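Local coordinates for Lmaj004091aaa (Leishmania major, PDB 1XTP), which probably transfers methyl groups from S-adenosyl-L-methionine to the N-terminal amine of proteins that begin with an X-Pro-Lys sequence, at residues 71-85 with 238-252. Numbering follows the deposited sequence.
Sequences MDHVHDVDIEGSRNF and QEEWPTDLFPLKMYA
Helix 75-85 of this Rossmann-like methyltransferase and the residues just before it pack on the antiparallel end of the central sheet, against strand 248-252 and the loop that leads into it, through Phe-85, Val-77 and Val-74. The axes of helix and strand run 25° apart at 10.2 Å. With CG anti to the backbone N (chi1 -176°), Phe-85 drops its ring onto the strand: Met-250 CB sits over the ring centre, a CH-pi contact 4.0 Å from the centroid, while Ala-252 N meets the ring edge in plane. The selenomethionine chain runs extended to its SE, which packs 3.6 Å from Phe-85 CB and stands obliquely to the ring, 4.5 Å from its centroid, a Met-aromatic contact. One turn back, Gly-81 admits the Gln-238 amide, whose OE1 lies 3.4 Å from Gly-81 CA and also accepts a bond from Lys-196; NE2 bonds Glu-239 O at 2.7 Å on a lone pair, which fixes the amide's rotation. Val-77 splits its branches, CG2 against this amide and CG1 at the indole edge of Trp-241. Val-74 CB approaches Trp-241 CH2 obliquely at 3.5 Å, and at the far end Met-71 SE slides past Leu-245 CD2. Asp-78 OD1 touches Leu-248 CD2, but its carboxylate is engaged by Lys-196, Arg-106 and Gln-165, the last two predicted cofactor-binding residues. Beside the cofactor pocket, the helix thus covers the reversed strand of the 3-2-1-4-5-7-6 sheet that marks class I methyltransferases.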
loop_
_atom_site.group_PDB
_atom_site.type_symbol
_atom_site.label_atom_id
_atom_site.label_comp_id
_atom_site.label_asym_id
_atom_site.label_seq_id
_atom_site.Cartn_x
_atom_site.Cartn_y
_atom_site.Cartn_z
HETATM N N MSE A 71 0.271 -6.733 -15.875
HETATM C CA MSE A 71 -0.414 -7.968 -15.447
HETATM C C MSE A 71 -1.921 -7.745 -15.416
HETATM O O MSE A 71 -2.572 -8.099 -14.446
HETATM C CB MSE A 71 0.029 -8.384 -14.038
HETATM C CG MSE A 71 1.509 -8.297 -13.752
HETATM SE SE MSE A 71 2.381 -10.011 -13.873
HETATM C CE MSE A 71 1.962 -10.419 -15.700
ATOM N N ASP A 72 -2.459 -7.188 -16.498
ATOM C CA ASP A 72 -3.858 -6.743 -16.591
ATOM C C ASP A 72 -4.883 -7.788 -16.133
ATOM O O ASP A 72 -5.930 -7.447 -15.579
ATOM C CB ASP A 72 -4.199 -6.381 -18.051
ATOM C CG ASP A 72 -3.232 -5.393 -18.668
ATOM O OD1 ASP A 72 -2.049 -5.339 -18.254
ATOM O OD2 ASP A 72 -3.655 -4.669 -19.590
ATOM N N HIS A 73 -4.585 -9.052 -16.400
ATOM C CA HIS A 73 -5.544 -10.138 -16.234
ATOM C C HIS A 73 -5.749 -10.562 -14.801
ATOM O O HIS A 73 -6.613 -11.375 -14.533
ATOM C CB HIS A 73 -5.123 -11.335 -17.078
ATOM C CG HIS A 73 -5.141 -11.051 -18.545
ATOM N ND1 HIS A 73 -6.261 -10.568 -19.190
ATOM C CD2 HIS A 73 -4.174 -11.145 -19.491
ATOM C CE1 HIS A 73 -5.987 -10.390 -20.472
ATOM N NE2 HIS A 73 -4.728 -10.734 -20.680
ATOM N N VAL A 74 -4.976 -10.009 -13.872
ATOM C CA VAL A 74 -5.204 -10.286 -12.447
ATOM C C VAL A 74 -6.256 -9.379 -11.820
ATOM O O VAL A 74 -6.612 -9.551 -10.644
ATOM C CB VAL A 74 -3.920 -10.150 -11.607
ATOM C CG1 VAL A 74 -2.874 -11.148 -12.071
ATOM C CG2 VAL A 74 -3.386 -8.699 -11.610
ATOM N N HIS A 75 -6.736 -8.413 -12.598
ATOM C CA HIS A 75 -7.644 -7.393 -12.098
ATOM C C HIS A 75 -8.914 -7.978 -11.484
ATOM O O HIS A 75 -9.235 -7.718 -10.313
ATOM C CB HIS A 75 -8.001 -6.422 -13.226
ATOM C CG HIS A 75 -9.046 -5.431 -12.841
ATOM N ND1 HIS A 75 -8.787 -4.367 -12.007
ATOM C CD2 HIS A 75 -10.368 -5.374 -13.126
ATOM C CE1 HIS A 75 -9.897 -3.677 -11.823
ATOM N NE2 HIS A 75 -10.872 -4.270 -12.487
ATOM N N ASP A 76 -9.614 -8.791 -12.261
ATOM C CA ASP A 76 -10.927 -9.308 -11.843
ATOM C C ASP A 76 -10.864 -10.103 -10.542
ATOM O O ASP A 76 -11.668 -9.882 -9.640
ATOM C CB ASP A 76 -11.559 -10.172 -12.949
ATOM C CG ASP A 76 -11.982 -9.363 -14.170
ATOM O OD1 ASP A 76 -12.361 -8.177 -14.016
ATOM O OD2 ASP A 76 -11.942 -9.925 -15.288
ATOM N N VAL A 77 -9.905 -11.010 -10.453
ATOM C CA VAL A 77 -9.699 -11.788 -9.233
ATOM C C VAL A 77 -9.306 -10.894 -8.048
ATOM O O VAL A 77 -9.822 -11.070 -6.941
ATOM C CB VAL A 77 -8.679 -12.950 -9.445
ATOM C CG1 VAL A 77 -7.309 -12.420 -9.813
ATOM C CG2 VAL A 77 -8.565 -13.815 -8.191
ATOM N N ASP A 78 -8.434 -9.911 -8.281
ATOM C CA ASP A 78 -8.062 -8.990 -7.241
ATOM C C ASP A 78 -9.263 -8.250 -6.670
ATOM O O ASP A 78 -9.405 -8.154 -5.462
ATOM C CB ASP A 78 -7.038 -7.965 -7.763
ATOM C CG ASP A 78 -6.802 -6.837 -6.785
ATOM O OD1 ASP A 78 -6.312 -7.125 -5.671
ATOM O OD2 ASP A 78 -7.142 -5.674 -7.117
ATOM N N ILE A 79 -10.104 -7.703 -7.534
ATOM C CA ILE A 79 -11.250 -6.915 -7.098
ATOM C C ILE A 79 -12.292 -7.789 -6.352
ATOM O O ILE A 79 -12.869 -7.369 -5.340
ATOM C CB ILE A 79 -11.891 -6.185 -8.321
ATOM C CG1 ILE A 79 -10.942 -5.093 -8.849
ATOM C CG2 ILE A 79 -13.241 -5.568 -7.961
ATOM C CD1 ILE A 79 -10.621 -3.953 -7.842
ATOM N N GLU A 80 -12.513 -9.006 -6.833
ATOM C CA GLU A 80 -13.457 -9.912 -6.176
ATOM C C GLU A 80 -12.964 -10.352 -4.781
ATOM O O GLU A 80 -13.732 -10.366 -3.812
ATOM C CB GLU A 80 -13.744 -11.111 -7.079
ATOM C CG GLU A 80 -14.764 -12.104 -6.528
ATOM C CD GLU A 80 -16.192 -11.542 -6.415
ATOM O OE1 GLU A 80 -16.434 -10.361 -6.758
ATOM O OE2 GLU A 80 -17.088 -12.311 -5.994
ATOM N N GLY A 81 -11.678 -10.679 -4.673
ATOM C CA GLY A 81 -11.056 -10.968 -3.365
ATOM C C GLY A 81 -11.188 -9.846 -2.332
ATOM O O GLY A 81 -11.477 -10.102 -1.164
ATOM N N SER A 82 -10.960 -8.606 -2.766
ATOM C CA SER A 82 -11.102 -7.445 -1.902
ATOM C C SER A 82 -12.557 -7.246 -1.468
ATOM O O SER A 82 -12.852 -6.960 -0.298
ATOM C CB SER A 82 -10.628 -6.194 -2.635
ATOM O OG SER A 82 -9.245 -6.246 -2.863
ATOM N N ARG A 83 -13.465 -7.375 -2.425
ATOM C CA ARG A 83 -14.888 -7.202 -2.146
ATOM C C ARG A 83 -15.401 -8.223 -1.110
ATOM O O ARG A 83 -16.096 -7.852 -0.142
ATOM C CB ARG A 83 -15.691 -7.296 -3.433
ATOM C CG ARG A 83 -17.147 -6.963 -3.215
ATOM C CD ARG A 83 -17.999 -7.259 -4.439
ATOM N NE ARG A 83 -18.153 -8.686 -4.724
ATOM C CZ ARG A 83 -18.837 -9.556 -3.973
ATOM N NH1 ARG A 83 -19.432 -9.183 -2.837
ATOM N NH2 ARG A 83 -18.915 -10.828 -4.359
ATOM N N ASN A 84 -15.045 -9.493 -1.308
ATOM C CA ASN A 84 -15.386 -10.562 -0.355
ATOM C C ASN A 84 -14.725 -10.359 1.021
ATOM O O ASN A 84 -15.349 -10.562 2.053
ATOM C CB ASN A 84 -15.027 -11.937 -0.935
ATOM C CG ASN A 84 -15.921 -12.332 -2.116
ATOM O OD1 ASN A 84 -17.027 -11.828 -2.266
ATOM N ND2 ASN A 84 -15.435 -13.242 -2.954
ATOM N N PHE A 85 -13.477 -9.912 1.023
ATOM C CA PHE A 85 -12.776 -9.625 2.268
ATOM C C PHE A 85 -13.443 -8.479 3.025
ATOM O O PHE A 85 -13.749 -8.621 4.205
ATOM C CB PHE A 85 -11.303 -9.294 2.002
ATOM C CG PHE A 85 -10.483 -9.083 3.258
ATOM C CD1 PHE A 85 -9.944 -10.157 3.941
ATOM C CD2 PHE A 85 -10.235 -7.805 3.738
ATOM C CE1 PHE A 85 -9.177 -9.959 5.081
ATOM C CE2 PHE A 85 -9.472 -7.609 4.874
ATOM C CZ PHE A 85 -8.944 -8.690 5.546
ATOM N N GLN A 238 -4.977 -13.600 -0.823
ATOM C CA GLN A 238 -5.800 -13.616 -2.022
ATOM C C GLN A 238 -5.857 -15.018 -2.629
ATOM O O GLN A 238 -4.839 -15.540 -3.080
ATOM C CB GLN A 238 -5.234 -12.631 -3.057
ATOM C CG GLN A 238 -5.908 -12.680 -4.468
ATOM C CD GLN A 238 -7.375 -12.311 -4.420
ATOM O OE1 GLN A 238 -7.731 -11.269 -3.896
ATOM N NE2 GLN A 238 -8.238 -13.188 -4.928
ATOM N N GLU A 239 -7.039 -15.628 -2.663
ATOM C CA GLU A 239 -7.185 -16.924 -3.342
ATOM C C GLU A 239 -7.148 -16.805 -4.863
ATOM O O GLU A 239 -7.344 -15.729 -5.419
ATOM C CB GLU A 239 -8.456 -17.659 -2.901
ATOM C CG GLU A 239 -9.752 -17.005 -3.297
ATOM C CD GLU A 239 -10.979 -17.842 -2.909
ATOM O OE1 GLU A 239 -10.940 -18.597 -1.906
ATOM O OE2 GLU A 239 -11.988 -17.747 -3.633
ATOM N N GLU A 240 -6.873 -17.923 -5.526
ATOM C CA GLU A 240 -6.836 -17.979 -6.981
ATOM C C GLU A 240 -5.801 -17.010 -7.582
ATOM O O GLU A 240 -5.984 -16.484 -8.688
ATOM C CB GLU A 240 -8.233 -17.696 -7.537
ATOM C CG GLU A 240 -8.471 -18.305 -8.905
ATOM C CD GLU A 240 -9.851 -17.993 -9.448
ATOM O OE1 GLU A 240 -10.801 -17.880 -8.651
ATOM O OE2 GLU A 240 -9.982 -17.855 -10.675
ATOM N N TRP A 241 -4.718 -16.780 -6.843
ATOM C CA TRP A 241 -3.665 -15.870 -7.271
ATOM C C TRP A 241 -2.636 -16.687 -8.066
ATOM O O TRP A 241 -2.296 -17.792 -7.645
ATOM C CB TRP A 241 -3.022 -15.203 -6.056
ATOM C CG TRP A 241 -2.230 -13.990 -6.398
ATOM C CD1 TRP A 241 -0.914 -13.784 -6.152
ATOM C CD2 TRP A 241 -2.710 -12.799 -7.039
ATOM N NE1 TRP A 241 -0.530 -12.548 -6.610
ATOM C CE2 TRP A 241 -1.614 -11.924 -7.165
ATOM C CE3 TRP A 241 -3.960 -12.397 -7.541
ATOM C CZ2 TRP A 241 -1.725 -10.657 -7.764
ATOM C CZ3 TRP A 241 -4.068 -11.149 -8.129
ATOM C CH2 TRP A 241 -2.955 -10.296 -8.243
ATOM N N PRO A 242 -2.184 -16.171 -9.236
ATOM C CA PRO A 242 -1.192 -16.895 -10.026
ATOM C C PRO A 242 0.029 -17.264 -9.204
ATOM O O PRO A 242 0.558 -16.462 -8.449
ATOM C CB PRO A 242 -0.821 -15.917 -11.147
ATOM C CG PRO A 242 -1.983 -15.010 -11.260
ATOM C CD PRO A 242 -2.579 -14.906 -9.886
ATOM N N THR A 243 0.465 -18.494 -9.394
ATOM C CA THR A 243 1.392 -19.161 -8.504
ATOM C C THR A 243 2.810 -18.613 -8.645
ATOM O O THR A 243 3.604 -18.659 -7.716
ATOM C CB THR A 243 1.324 -20.669 -8.776
ATOM O OG1 THR A 243 1.805 -21.373 -7.639
ATOM C CG2 THR A 243 2.125 -21.051 -10.007
ATOM N N ASP A 244 3.089 -18.067 -9.815
ATOM C CA ASP A 244 4.376 -17.469 -10.140
ATOM C C ASP A 244 4.573 -16.072 -9.572
ATOM O O ASP A 244 5.692 -15.564 -9.583
ATOM C CB ASP A 244 4.553 -17.409 -11.671
ATOM C CG ASP A 244 3.408 -16.668 -12.374
ATOM O OD1 ASP A 244 2.309 -16.558 -11.791
ATOM O OD2 ASP A 244 3.601 -16.210 -13.518
ATOM N N LEU A 245 3.508 -15.429 -9.107
ATOM C CA LEU A 245 3.635 -14.092 -8.533
ATOM C C LEU A 245 3.878 -14.166 -7.036
ATOM O O LEU A 245 3.625 -15.190 -6.413
ATOM C CB LEU A 245 2.371 -13.283 -8.802
ATOM C CG LEU A 245 1.932 -13.207 -10.269
ATOM C CD1 LEU A 245 0.590 -12.535 -10.358
ATOM C CD2 LEU A 245 2.965 -12.455 -11.105
ATOM N N PHE A 246 4.366 -13.083 -6.449
ATOM C CA PHE A 246 4.389 -12.977 -4.983
ATOM C C PHE A 246 2.978 -13.187 -4.449
ATOM O O PHE A 246 2.026 -12.657 -5.013
ATOM C CB PHE A 246 4.815 -11.591 -4.530
ATOM C CG PHE A 246 6.289 -11.378 -4.499
ATOM C CD1 PHE A 246 7.025 -11.763 -3.394
ATOM C CD2 PHE A 246 6.941 -10.738 -5.555
ATOM C CE1 PHE A 246 8.386 -11.541 -3.348
ATOM C CE2 PHE A 246 8.309 -10.509 -5.515
ATOM C CZ PHE A 246 9.032 -10.910 -4.403
ATOM N N PRO A 247 2.834 -13.951 -3.365
ATOM C CA PRO A 247 1.537 -13.986 -2.711
ATOM C C PRO A 247 1.027 -12.571 -2.378
ATOM O O PRO A 247 1.811 -11.659 -2.075
ATOM C CB PRO A 247 1.813 -14.780 -1.431
ATOM C CG PRO A 247 2.963 -15.661 -1.804
ATOM C CD PRO A 247 3.809 -14.843 -2.712
ATOM N N LEU A 248 -0.284 -12.410 -2.430
ATOM C CA LEU A 248 -0.911 -11.136 -2.154
ATOM C C LEU A 248 -1.750 -11.263 -0.886
ATOM O O LEU A 248 -2.754 -11.980 -0.873
ATOM C CB LEU A 248 -1.762 -10.769 -3.362
ATOM C CG LEU A 248 -2.466 -9.425 -3.419
ATOM C CD1 LEU A 248 -1.463 -8.311 -3.383
ATOM C CD2 LEU A 248 -3.280 -9.390 -4.707
ATOM N N LYS A 249 -1.339 -10.578 0.175
ATOM C CA LYS A 249 -2.054 -10.648 1.446
ATOM C C LYS A 249 -2.883 -9.382 1.757
ATOM O O LYS A 249 -2.458 -8.247 1.551
ATOM C CB LYS A 249 -1.083 -10.937 2.606
ATOM C CG LYS A 249 -1.726 -11.739 3.724
ATOM C CD LYS A 249 -0.762 -12.154 4.832
ATOM C CE LYS A 249 -1.511 -12.718 6.044
ATOM N NZ LYS A 249 -0.720 -12.632 7.316
HETATM N N MSE A 250 -4.072 -9.610 2.271
HETATM C CA MSE A 250 -4.928 -8.546 2.773
HETATM C C MSE A 250 -4.937 -8.544 4.292
HETATM O O MSE A 250 -5.015 -9.597 4.914
HETATM C CB MSE A 250 -6.348 -8.783 2.287
HETATM C CG MSE A 250 -6.508 -8.592 0.809
HETATM SE SE MSE A 250 -8.184 -9.321 0.162
HETATM C CE MSE A 250 -7.616 -11.200 -0.055
ATOM N N TYR A 251 -4.873 -7.346 4.868
ATOM C CA TYR A 251 -5.022 -7.121 6.287
ATOM C C TYR A 251 -6.104 -6.078 6.543
ATOM O O TYR A 251 -6.126 -5.036 5.889
ATOM C CB TYR A 251 -3.737 -6.560 6.884
ATOM C CG TYR A 251 -2.485 -7.364 6.657
ATOM C CD1 TYR A 251 -1.678 -7.116 5.550
ATOM C CD2 TYR A 251 -2.066 -8.326 7.579
ATOM C CE1 TYR A 251 -0.518 -7.823 5.339
ATOM C CE2 TYR A 251 -0.881 -9.041 7.381
ATOM C CZ TYR A 251 -0.119 -8.774 6.259
ATOM O OH TYR A 251 1.041 -9.460 6.027
ATOM N N ALA A 252 -6.988 -6.357 7.494
ATOM C CA ALA A 252 -7.914 -5.344 8.014
ATOM C C ALA A 252 -7.380 -4.884 9.358
ATOM O O ALA A 252 -7.238 -5.697 10.261
ATOM C CB ALA A 252 -9.273 -5.900 8.179
#